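Local coordinates for glycoside Hydrolase Family 43_12 (Metagenome, PDB 7JVH), which probably hydrolyses glycosidic bonds in arabinose- or xylose-containing plant polysaccharides, at residues 84-89 with 119-124; 423-428 with 470-475; 429-434 with 462-467. All coordinates share one frame; numbering follows the deposited sequence.

Contact 1 comes first along the chain, in the five-bladed propeller of the family 43 domain, where it joins two successive blades. Contacts 2 and 3 lie in the C-terminal concanavalin A-like domain, with centres about 6 Å apart. Residues 423-428 and 429-434 form one continuous run that passes over a sheet and then enters its outermost strand 433-437. Strands 458-464 and 469-477 are neighbours in that sheet, linked, among others, by a probable hydrogen bond from Tyr471 N to Cys463 O (2.8 Å). Contacts 2 and 3 thus form one packed patch of the sandwich, apart from the propeller. The centre of contact 1 is about 24 Å from that of contact 2 and 18 Å from that of contact 3.

Contact 1: residues 84-89 with 119-124; sequences PGVPIF and AGIYAP
Val86 and Ile121 touch, while the flat ring of Tyr122 takes no part and lies on the other side of its own segment. Ala119 O lies at the edge of this ring, in its plane. The ring also packs edge-to-face with Phe142 and with Phe556, and its OH is hydrogen-bonded to Ser118 O. The contact itself is apolar and small, with 127 Å² buried over both sides.

Its main touch is methyl to methyl. Val86 CG2 lies 3.5 Å from Ile121 CG2, and the two side chains cross at about a right angle. In Val86, CG1 is anti to the backbone N (chi1 -174°). This leaves CG2 anti to the carbonyl carbon, directed at Ile121, and turns CG1 to Pro124. Val86 CG1 is 4.4 Å from Pro124 CB, a looser touch. One valine therefore meets two residues of 119-124 with separate branches.

The arrangement belongs to the five-bladed beta-propeller of family 43. Strand 85-91 is part of the four-stranded blade that also holds 65-69, 72-76 and 98-102. Strand 120-129 is an outermost strand of the next blade. The chain turns a corner at Val86, and its side chain points across the seam between the blades. Val86 N is hydrogen-bonded to Ser79 OG. Val76, on strand 72-76, touches both Val86 and Pro124, while on the second blade Ile121 rests on Thr139 and Glu141 of strand 134-142.

Contact 2: residues 423-428 with 470-475; sequences ANITEV and NYVLTV
Ile425 reaches from a loop to strand 470-475 and meets Asn470 and Val472, two residues whose side chains rise from the same side of that strand. The side chains of Ile425 and Val472 run antiparallel and overlap at their ends. Their methyls, Ile425 CD1 and Val472 CG2, are 3.4 Å apart, a close apolar touch. Asn470 comes from the opposite direction to Ile425. Asn470 OD1 lies against Ile425 CG2 at 3.8 Å and Ile425 CD1 at 3.9 Å. Asn470 ND2 sits beside Ile425 CG1, 4.2 Å away. The amide is not left without a polar partner, because Asn470 ND2 is hydrogen-bonded to Asn466 O. Ile425 is extended, with CG1 anti to the backbone N (chi1 -157°) and chi2 at 169°, which carries CD1 out to the valine. An alanine here is likely to leave a gap over Val472 and to remove the apolar cover from the Asn470 amide.

Ile425 sits in a type I beta turn from Asn424 to Glu427. Asn424 OD1 accepts from Thr426 N at 2.9 Å, forming an Asx turn. Thr426 OG1 donates to the same Asn424 OD1 at 2.6 Å, from the same face of the carbonyl plane. Glu427 OE2 takes Asn424 N from above its carboxylate plane, at 3.0 Å. These bonds probably help to hold the turn.

Ile425 also touches Ile462 and Tyr464 of strand 458-464. The loop, between strands 416-418 and 433-437, thus lies over two adjacent strands. Strand 469-477 runs antiparallel between 458-464 and 482-489 in the six-stranded sheet of the C-terminal concanavalin A-like beta-sandwich.

Contact 3: residues 429-434 with 462-467; sequences QPISAL and ICYQNE
Ala433 and Ile462 touch although their strands are not neighbours: strand 560-566 runs between them. Ala433 CB lies 3.9 Å from Ile462 CD1, while the CA atoms of Ala433 and Ile462 are 8.3 Å apart. The isoleucine spans most of this gap. Its CG1 is anti to the carbonyl carbon (chi1 -51°) and chi2 is extended, which carries CD1 across to the alanine methyl.

The second touch is Ile431 on Tyr464. Ile431 CD1 comes to 4.1 Å from Tyr464 CE2, approaching the ring obliquely. The ring is also covered from its own segment, since Asn466 C lies 3.4 Å above one face of the Tyr464 ring, toward the rim. The chain gets there by turning a corner at Gln465, where Gln465 and Asn466 both face Cys469 in a classic beta bulge. The Tyr464 ring also meets that of Phe435, with planes at about 40°. Arg401, outside both segments, makes a weak hydrogen bond to Tyr464 OH through NH1 and a salt bridge to Glu467 OE1 through NH2.

On the other segment, Ser432 is the centre of an inverse gamma turn. Its buried OG is satisfied by Val565 O and Leu421 N. The turn leads into strand 433-437, an outermost strand of the six-stranded antiparallel sheet in the C-terminal concanavalin A-like beta-sandwich. Strand 560-566 bonds through its backbone to both segments, with Val565 paired to Ser432, Met563 to Leu434 and Leu560 to Tyr464.

Contact 1: residues 84-89 with 119-124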
# COMPACT_ATOMS: atom_id res chain seq x y z
N PRO A 84 7.74 6.36 5.83
CA PRO A 84 8.17 5.00 6.18
C PRO A 84 7.41 3.94 5.41
O PRO A 84 6.37 4.24 4.83
CB PRO A 84 7.84 4.93 7.66
CG PRO A 84 6.70 5.88 7.83
CD PRO A 84 7.01 7.01 6.93
N GLY A 85 7.94 2.71 5.42
CA GLY A 85 7.38 1.60 4.66
C GLY A 85 6.74 0.57 5.56
O GLY A 85 7.03 0.53 6.75
N VAL A 86 5.87 -0.25 4.97
CA VAL A 86 5.16 -1.34 5.64
C VAL A 86 4.35 -0.83 6.83
O VAL A 86 4.79 -0.93 7.97
CB VAL A 86 6.11 -2.49 6.06
CG1 VAL A 86 5.34 -3.69 6.61
CG2 VAL A 86 7.00 -2.88 4.89
N PRO A 87 3.13 -0.29 6.60
CA PRO A 87 2.30 0.18 7.71
C PRO A 87 1.80 -1.04 8.46
O PRO A 87 1.57 -2.07 7.83
CB PRO A 87 1.16 0.91 7.00
CG PRO A 87 1.09 0.28 5.65
CD PRO A 87 2.48 -0.15 5.29
N ILE A 88 1.67 -0.92 9.79
CA ILE A 88 1.24 -2.02 10.63
C ILE A 88 0.02 -1.63 11.47
O ILE A 88 0.02 -0.62 12.19
CB ILE A 88 2.41 -2.57 11.48
CG1 ILE A 88 1.93 -3.70 12.40
CG2 ILE A 88 3.11 -1.46 12.25
CD1 ILE A 88 3.05 -4.59 12.91
N PHE A 89 -1.05 -2.43 11.34
CA PHE A 89 -2.33 -2.20 12.01
C PHE A 89 -2.56 -3.25 13.09
O PHE A 89 -2.20 -4.40 12.92
CB PHE A 89 -3.46 -2.21 10.99
CG PHE A 89 -3.31 -1.19 9.90
CD1 PHE A 89 -2.63 -1.51 8.73
CD2 PHE A 89 -3.83 0.10 10.04
CE1 PHE A 89 -2.48 -0.57 7.71
CE2 PHE A 89 -3.67 1.04 9.04
CZ PHE A 89 -2.99 0.70 7.87
N ALA A 119 9.59 -0.48 -7.35
CA ALA A 119 10.60 -1.30 -6.69
C ALA A 119 10.37 -1.19 -5.17
O ALA A 119 9.24 -1.16 -4.74
CB ALA A 119 12.00 -0.84 -7.11
N GLY A 120 11.45 -1.11 -4.38
CA GLY A 120 11.36 -0.93 -2.95
C GLY A 120 10.78 -2.16 -2.26
O GLY A 120 11.16 -3.30 -2.56
N ILE A 121 9.84 -1.92 -1.34
CA ILE A 121 9.29 -2.97 -0.48
C ILE A 121 8.14 -3.73 -1.15
O ILE A 121 7.05 -3.21 -1.32
CB ILE A 121 8.79 -2.38 0.85
CG1 ILE A 121 9.92 -1.66 1.59
CG2 ILE A 121 8.20 -3.49 1.71
CD1 ILE A 121 11.10 -2.52 1.96
N TYR A 122 8.42 -4.99 -1.52
CA TYR A 122 7.43 -5.89 -2.11
C TYR A 122 6.59 -6.58 -1.00
O TYR A 122 6.61 -6.16 0.17
CB TYR A 122 8.13 -6.89 -3.04
CG TYR A 122 8.38 -6.35 -4.44
CD1 TYR A 122 8.66 -4.99 -4.67
CD2 TYR A 122 8.35 -7.19 -5.55
CE1 TYR A 122 8.88 -4.49 -5.95
CE2 TYR A 122 8.55 -6.69 -6.83
CZ TYR A 122 8.82 -5.34 -7.02
OH TYR A 122 9.00 -4.86 -8.29
N ALA A 123 5.82 -7.61 -1.38
CA ALA A 123 4.92 -8.32 -0.47
C ALA A 123 5.54 -8.59 0.90
O ALA A 123 6.58 -9.23 0.99
CB ALA A 123 4.46 -9.61 -1.09
N PRO A 124 4.95 -8.08 1.99
CA PRO A 124 5.37 -8.43 3.34
C PRO A 124 4.73 -9.73 3.84
O PRO A 124 3.63 -10.07 3.38
CB PRO A 124 4.85 -7.25 4.15
CG PRO A 124 3.61 -6.85 3.46
CD PRO A 124 3.86 -7.09 1.99

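Contact 2: residues 423-428 with 470-475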
# COMPACT_ATOMS: atom_id res chain seq x y z
N ALA A 423 15.55 18.58 -5.01
CA ALA A 423 14.91 17.86 -6.10
C ALA A 423 13.58 18.47 -6.50
O ALA A 423 12.77 18.81 -5.64
CB ALA A 423 14.72 16.40 -5.71
N ASN A 424 13.34 18.60 -7.81
CA ASN A 424 12.03 18.93 -8.32
C ASN A 424 11.18 17.65 -8.39
O ASN A 424 11.66 16.56 -8.15
CB ASN A 424 12.09 19.71 -9.65
CG ASN A 424 12.42 18.85 -10.85
OD1 ASN A 424 12.02 17.68 -10.94
ND2 ASN A 424 13.16 19.44 -11.79
N ILE A 425 9.89 17.80 -8.70
CA ILE A 425 8.94 16.71 -8.61
C ILE A 425 9.15 15.51 -9.57
O ILE A 425 8.71 14.40 -9.27
CB ILE A 425 7.49 17.22 -8.66
CG1 ILE A 425 6.56 16.19 -8.01
CG2 ILE A 425 7.06 17.55 -10.10
CD1 ILE A 425 5.15 16.70 -7.78
N THR A 426 9.85 15.75 -10.69
CA THR A 426 10.00 14.77 -11.76
C THR A 426 11.19 13.82 -11.57
O THR A 426 11.43 12.96 -12.40
CB THR A 426 10.13 15.49 -13.11
OG1 THR A 426 11.30 16.33 -13.08
CG2 THR A 426 8.90 16.32 -13.39
N GLU A 427 11.93 14.01 -10.46
CA GLU A 427 13.18 13.33 -10.22
C GLU A 427 13.02 12.10 -9.37
O GLU A 427 12.19 12.08 -8.47
CB GLU A 427 14.16 14.27 -9.54
CG GLU A 427 14.64 15.40 -10.43
CD GLU A 427 15.63 16.30 -9.75
OE1 GLU A 427 16.65 15.80 -9.23
OE2 GLU A 427 15.40 17.52 -9.75
N VAL A 428 13.86 11.08 -9.65
CA VAL A 428 13.94 9.88 -8.83
C VAL A 428 14.89 10.21 -7.67
O VAL A 428 16.04 9.78 -7.61
CB VAL A 428 14.42 8.68 -9.67
CG1 VAL A 428 14.53 7.41 -8.81
CG2 VAL A 428 13.49 8.49 -10.87
N ASN A 470 1.94 13.14 -12.61
CA ASN A 470 1.45 13.96 -11.51
C ASN A 470 0.84 15.28 -11.96
O ASN A 470 1.11 15.76 -13.06
CB ASN A 470 2.57 14.21 -10.50
CG ASN A 470 3.79 14.90 -11.11
OD1 ASN A 470 3.76 16.10 -11.41
ND2 ASN A 470 4.88 14.15 -11.27
N TYR A 471 -0.02 15.83 -11.08
CA TYR A 471 -0.61 17.15 -11.23
C TYR A 471 -0.22 17.98 -10.01
O TYR A 471 -0.31 17.51 -8.88
CB TYR A 471 -2.12 17.06 -11.30
CG TYR A 471 -2.66 16.30 -12.48
CD1 TYR A 471 -2.19 16.55 -13.76
CD2 TYR A 471 -3.66 15.35 -12.33
CE1 TYR A 471 -2.68 15.85 -14.86
CE2 TYR A 471 -4.15 14.65 -13.42
CZ TYR A 471 -3.65 14.92 -14.68
OH TYR A 471 -4.14 14.25 -15.78
N VAL A 472 0.24 19.21 -10.26
CA VAL A 472 0.76 20.09 -9.21
C VAL A 472 0.21 21.51 -9.40
O VAL A 472 0.24 22.05 -10.51
CB VAL A 472 2.29 20.15 -9.23
CG1 VAL A 472 2.80 20.90 -8.02
CG2 VAL A 472 2.87 18.76 -9.27
N LEU A 473 -0.31 22.09 -8.31
CA LEU A 473 -0.76 23.47 -8.24
C LEU A 473 0.03 24.15 -7.14
O LEU A 473 -0.03 23.74 -5.99
CB LEU A 473 -2.25 23.53 -7.90
CG LEU A 473 -2.89 24.92 -7.73
CD1 LEU A 473 -3.01 25.66 -9.06
CD2 LEU A 473 -4.26 24.80 -7.07
N THR A 474 0.80 25.18 -7.50
CA THR A 474 1.70 25.86 -6.59
C THR A 474 1.53 27.38 -6.68
O THR A 474 1.31 27.94 -7.76
CB THR A 474 3.18 25.52 -6.92
OG1 THR A 474 3.44 25.83 -8.29
CG2 THR A 474 3.49 24.06 -6.70
N VAL A 475 1.62 28.04 -5.51
CA VAL A 475 1.85 29.46 -5.42
C VAL A 475 3.33 29.65 -5.66
O VAL A 475 4.14 28.93 -5.10
CB VAL A 475 1.46 30.05 -4.03
CG1 VAL A 475 1.77 31.53 -3.90
CG2 VAL A 475 -0.00 29.78 -3.74

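Contact 3: residues 429-434 with 462-467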
# COMPACT_ATOMS: atom_id res chain seq x y z
N GLN A 429 14.37 10.99 -6.73
CA GLN A 429 15.11 11.57 -5.61
C GLN A 429 14.10 11.81 -4.51
O GLN A 429 12.90 11.81 -4.77
CB GLN A 429 15.72 12.92 -6.04
CG GLN A 429 16.84 12.84 -7.07
CD GLN A 429 18.09 12.22 -6.50
OE1 GLN A 429 18.62 12.73 -5.51
NE2 GLN A 429 18.59 11.12 -7.12
N PRO A 430 14.52 12.03 -3.25
CA PRO A 430 13.59 12.46 -2.21
C PRO A 430 13.07 13.88 -2.51
O PRO A 430 13.87 14.73 -2.87
CB PRO A 430 14.44 12.45 -0.93
CG PRO A 430 15.86 12.46 -1.39
CD PRO A 430 15.90 11.85 -2.77
N ILE A 431 11.76 14.09 -2.39
CA ILE A 431 11.13 15.40 -2.58
C ILE A 431 10.41 15.86 -1.31
O ILE A 431 9.94 15.04 -0.53
CB ILE A 431 10.16 15.43 -3.79
CG1 ILE A 431 9.06 14.38 -3.67
CG2 ILE A 431 10.93 15.20 -5.07
CD1 ILE A 431 8.05 14.42 -4.79
N SER A 432 10.37 17.17 -1.10
CA SER A 432 9.80 17.77 0.10
C SER A 432 8.29 17.90 -0.07
O SER A 432 7.78 18.95 -0.41
CB SER A 432 10.44 19.13 0.39
OG SER A 432 10.56 19.88 -0.79
N ALA A 433 7.60 16.78 0.14
CA ALA A 433 6.16 16.67 0.04
C ALA A 433 5.64 15.57 0.99
O ALA A 433 6.29 14.56 1.18
CB ALA A 433 5.77 16.37 -1.39
N LEU A 434 4.49 15.82 1.61
CA LEU A 434 3.83 14.87 2.50
C LEU A 434 2.53 14.43 1.86
O LEU A 434 1.77 15.27 1.38
CB LEU A 434 3.59 15.46 3.89
CG LEU A 434 3.44 14.48 5.04
CD1 LEU A 434 4.67 13.60 5.19
CD2 LEU A 434 3.18 15.24 6.33
N ILE A 462 -0.55 18.58 -4.50
CA ILE A 462 -0.06 17.58 -5.45
C ILE A 462 -0.95 16.34 -5.50
O ILE A 462 -1.33 15.80 -4.46
CB ILE A 462 1.36 17.10 -5.07
CG1 ILE A 462 2.30 18.28 -4.84
CG2 ILE A 462 1.90 16.17 -6.16
CD1 ILE A 462 3.67 17.89 -4.37
N CYS A 463 -1.27 15.90 -6.72
CA CYS A 463 -1.80 14.57 -7.01
C CYS A 463 -0.70 13.80 -7.79
O CYS A 463 -0.29 14.21 -8.88
CB CYS A 463 -3.10 14.69 -7.82
SG CYS A 463 -4.39 15.72 -7.04
N TYR A 464 -0.26 12.67 -7.21
CA TYR A 464 0.97 11.98 -7.59
C TYR A 464 0.75 10.48 -7.78
O TYR A 464 0.35 9.79 -6.84
CB TYR A 464 1.99 12.17 -6.47
CG TYR A 464 3.41 11.73 -6.77
CD1 TYR A 464 3.83 10.41 -6.56
CD2 TYR A 464 4.37 12.66 -7.20
CE1 TYR A 464 5.14 10.03 -6.81
CE2 TYR A 464 5.68 12.29 -7.42
CZ TYR A 464 6.06 10.96 -7.24
OH TYR A 464 7.35 10.52 -7.48
N GLN A 465 1.03 9.98 -8.98
CA GLN A 465 1.13 8.54 -9.25
C GLN A 465 2.61 8.15 -9.26
O GLN A 465 3.05 7.30 -8.47
CB GLN A 465 0.45 8.21 -10.57
CG GLN A 465 0.62 6.79 -11.11
CD GLN A 465 0.37 5.69 -10.07
OE1 GLN A 465 1.27 4.91 -9.82
NE2 GLN A 465 -0.83 5.64 -9.47
N ASN A 466 3.39 8.79 -10.13
CA ASN A 466 4.85 8.74 -10.09
C ASN A 466 5.47 10.07 -10.52
O ASN A 466 4.77 11.02 -10.92
CB ASN A 466 5.40 7.53 -10.88
CG ASN A 466 5.23 7.64 -12.36
OD1 ASN A 466 5.56 8.65 -12.97
ND2 ASN A 466 4.74 6.57 -12.96
N GLU A 467 6.80 10.14 -10.44
CA GLU A 467 7.56 11.35 -10.71
C GLU A 467 7.24 12.00 -12.07
O GLU A 467 7.47 13.19 -12.26
CB GLU A 467 9.06 11.09 -10.61
CG GLU A 467 9.58 9.97 -11.53
CD GLU A 467 9.54 8.57 -10.93
OE1 GLU A 467 9.19 8.39 -9.76
OE2 GLU A 467 9.91 7.64 -11.64